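Long-range contact in extracellular solute-binding protein, family 1 (PDB 6G7N), which binds ferric iron, probably as the substrate-binding component of an ABC transporter for iron uptake: residues R103-N108 and F220-N225. Residues are numbered along the deposited sequence; the frame is centred on the assembly and turned at random.
Sequences RVIMYN and FFPNQN
I105 and F220 face each other as an antiparallel hydrogen-bonded pair, joined by two backbone hydrogen bonds: I105 N donates to F220 O at 3.1 Å, and F220 N returns a shorter bond of 2.8 Å to I105 O. On the face that these two residues share, I105 CB approaches F220 CB to 4.2 Å. I105 then reaches past F220 with its CG1–CD1 branch, CD1 touching P222 CG at 3.8 Å; a chi1 of -64°, with CG1 anti to the carbonyl carbon, carries this branch to the proline ring. Y107 sets the CD1–CE1 edge of its ring against F220, CE1 lying 4.0 Å from F220 CB and F220 N in the ring plane. With an alanine in place of Y107, F220 CB would probably lose its aromatic neighbour and a gap would open beside the end of strand 217–220. The pair sits where this strand finishes against strand 96–108, in the mixed sheet of a periplasmic-binding-protein fold, and the chain then leaves as a loop. V104 points to the opposite face, where its CG1 meets F221 CD1 of the departing loop at 3.6 Å, the two side chains running alongside each other, and the F221 ring stacks with F289. Further out, Y120 packs on P222 and its hydroxyl hydrogen-bonds R103 O, while N223 OD1 accepts a hydrogen bond from Y120 N. R103 NH1 forms a salt bridge with D177 OD2, and the R103 side chain comes within about 7 Å of the bound iron.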
loop_
_atom_site.group_PDB
_atom_site.type_symbol
_atom_site.label_atom_id
_atom_site.label_comp_id
_atom_site.label_asym_id
_atom_site.label_seq_id
_atom_site.Cartn_x
_atom_site.Cartn_y
_atom_site.Cartn_z
ATOM N N ARG A 103 0.517 7.036 -1.361
ATOM C CA ARG A 103 1.893 7.441 -1.098
ATOM C C ARG A 103 1.969 8.939 -1.378
ATOM O O ARG A 103 1.816 9.382 -2.515
ATOM C CB ARG A 103 2.912 6.602 -1.878
ATOM C CG ARG A 103 4.340 6.736 -1.337
ATOM C CD ARG A 103 5.164 5.474 -1.556
ATOM N NE ARG A 103 6.440 5.469 -0.849
ATOM C CZ ARG A 103 6.561 5.249 0.467
ATOM N NH1 ARG A 103 5.508 5.025 1.237
ATOM N NH2 ARG A 103 7.773 5.248 1.027
ATOM N N VAL A 104 2.134 9.703 -0.297
ATOM C CA VAL A 104 1.887 11.133 -0.279
ATOM C C VAL A 104 3.130 11.905 0.093
ATOM O O VAL A 104 4.113 11.345 0.580
ATOM C CB VAL A 104 0.728 11.469 0.672
ATOM C CG1 VAL A 104 -0.537 10.751 0.207
ATOM C CG2 VAL A 104 1.086 11.117 2.116
ATOM N N ILE A 105 3.037 13.237 -0.104
ATOM C CA ILE A 105 4.094 14.142 0.361
ATOM C C ILE A 105 3.748 14.570 1.781
ATOM O O ILE A 105 2.695 15.181 2.040
ATOM C CB ILE A 105 4.255 15.359 -0.547
ATOM C CG1 ILE A 105 4.700 14.943 -1.953
ATOM C CG2 ILE A 105 5.291 16.322 0.040
ATOM C CD1 ILE A 105 4.571 16.030 -2.999
ATOM N N MET A 106 4.626 14.224 2.714
ATOM C CA MET A 106 4.554 14.688 4.108
ATOM C C MET A 106 5.388 15.957 4.190
ATOM O O MET A 106 6.532 15.977 3.693
ATOM C CB MET A 106 5.132 13.631 5.042
ATOM C CG MET A 106 4.439 12.273 4.958
ATOM S SD MET A 106 2.738 12.356 5.585
ATOM C CE MET A 106 2.234 10.626 5.376
ATOM N N TYR A 107 4.832 17.035 4.768
ATOM C CA TYR A 107 5.540 18.314 4.762
ATOM C C TYR A 107 5.552 18.952 6.138
ATOM O O TYR A 107 4.621 18.823 6.929
ATOM C CB TYR A 107 4.966 19.293 3.738
ATOM C CG TYR A 107 3.522 19.686 3.938
ATOM C CD1 TYR A 107 2.477 18.926 3.428
ATOM C CD2 TYR A 107 3.189 20.860 4.645
ATOM C CE1 TYR A 107 1.155 19.286 3.618
ATOM C CE2 TYR A 107 1.856 21.207 4.843
ATOM C CZ TYR A 107 0.837 20.426 4.324
ATOM O OH TYR A 107 -0.479 20.772 4.513
ATOM N N ASN A 108 6.657 19.626 6.443
ATOM C CA ASN A 108 6.775 20.372 7.701
ATOM C C ASN A 108 5.900 21.626 7.583
ATOM O O ASN A 108 6.148 22.483 6.736
ATOM C CB ASN A 108 8.221 20.728 7.953
ATOM C CG ASN A 108 8.402 21.470 9.251
ATOM O OD1 ASN A 108 8.076 22.643 9.349
ATOM N ND2 ASN A 108 8.893 20.771 10.257
ATOM N N PHE A 220 -0.022 15.952 1.841
ATOM C CA PHE A 220 -0.401 16.535 0.561
ATOM C C PHE A 220 -0.566 15.405 -0.464
ATOM O O PHE A 220 0.355 14.619 -0.679
ATOM C CB PHE A 220 0.664 17.532 0.099
ATOM C CG PHE A 220 0.322 18.289 -1.148
ATOM C CD1 PHE A 220 -0.413 19.465 -1.093
ATOM C CD2 PHE A 220 0.686 17.795 -2.388
ATOM C CE1 PHE A 220 -0.712 20.169 -2.241
ATOM C CE2 PHE A 220 0.368 18.490 -3.540
ATOM C CZ PHE A 220 -0.334 19.667 -3.467
ATOM N N PHE A 221 -1.729 15.375 -1.114
ATOM C CA PHE A 221 -2.055 14.366 -2.128
ATOM C C PHE A 221 -1.612 14.901 -3.489
ATOM O O PHE A 221 -2.211 15.843 -3.992
ATOM C CB PHE A 221 -3.568 14.102 -2.117
ATOM C CG PHE A 221 -4.069 13.579 -0.791
ATOM C CD1 PHE A 221 -3.760 12.306 -0.362
ATOM C CD2 PHE A 221 -4.842 14.367 0.040
ATOM C CE1 PHE A 221 -4.190 11.788 0.842
ATOM C CE2 PHE A 221 -5.280 13.870 1.266
ATOM C CZ PHE A 221 -4.960 12.580 1.667
ATOM N N PRO A 222 -0.560 14.318 -4.122
ATOM C CA PRO A 222 -0.023 14.967 -5.291
ATOM C C PRO A 222 -0.821 14.701 -6.568
ATOM O O PRO A 222 -1.639 13.772 -6.658
ATOM C CB PRO A 222 1.394 14.365 -5.404
ATOM C CG PRO A 222 1.694 13.820 -4.047
ATOM C CD PRO A 222 0.362 13.297 -3.612
ATOM N N ASN A 223 -0.546 15.549 -7.558
ATOM C CA ASN A 223 -1.041 15.397 -8.930
ATOM C C ASN A 223 -2.574 15.539 -9.035
ATOM O O ASN A 223 -3.193 15.030 -9.975
ATOM C CB ASN A 223 -0.551 14.110 -9.633
ATOM C CG ASN A 223 0.969 14.046 -9.795
ATOM O OD1 ASN A 223 1.712 14.133 -8.825
ATOM N ND2 ASN A 223 1.449 13.897 -11.051
ATOM N N GLN A 224 -3.159 16.354 -8.153
ATOM C CA GLN A 224 -4.603 16.575 -8.174
ATOM C C GLN A 224 -5.121 17.282 -9.396
ATOM O O GLN A 224 -6.288 17.107 -9.734
ATOM C CB GLN A 224 -5.034 17.348 -6.925
ATOM C CG GLN A 224 -4.829 16.539 -5.656
ATOM C CD GLN A 224 -5.680 15.296 -5.653
ATOM O OE1 GLN A 224 -6.933 15.385 -5.566
ATOM N NE2 GLN A 224 -5.051 14.117 -5.804
ATOM N N ASN A 225 -4.294 18.112 -10.015
ATOM C CA ASN A 225 -4.689 18.832 -11.202
ATOM C C ASN A 225 -4.361 18.084 -12.472
ATOM O O ASN A 225 -4.609 18.584 -13.561
ATOM C CB ASN A 225 -4.099 20.252 -11.209
ATOM C CG ASN A 225 -4.655 21.096 -10.085
ATOM O OD1 ASN A 225 -5.826 20.997 -9.760
ATOM N ND2 ASN A 225 -3.817 21.893 -9.473
#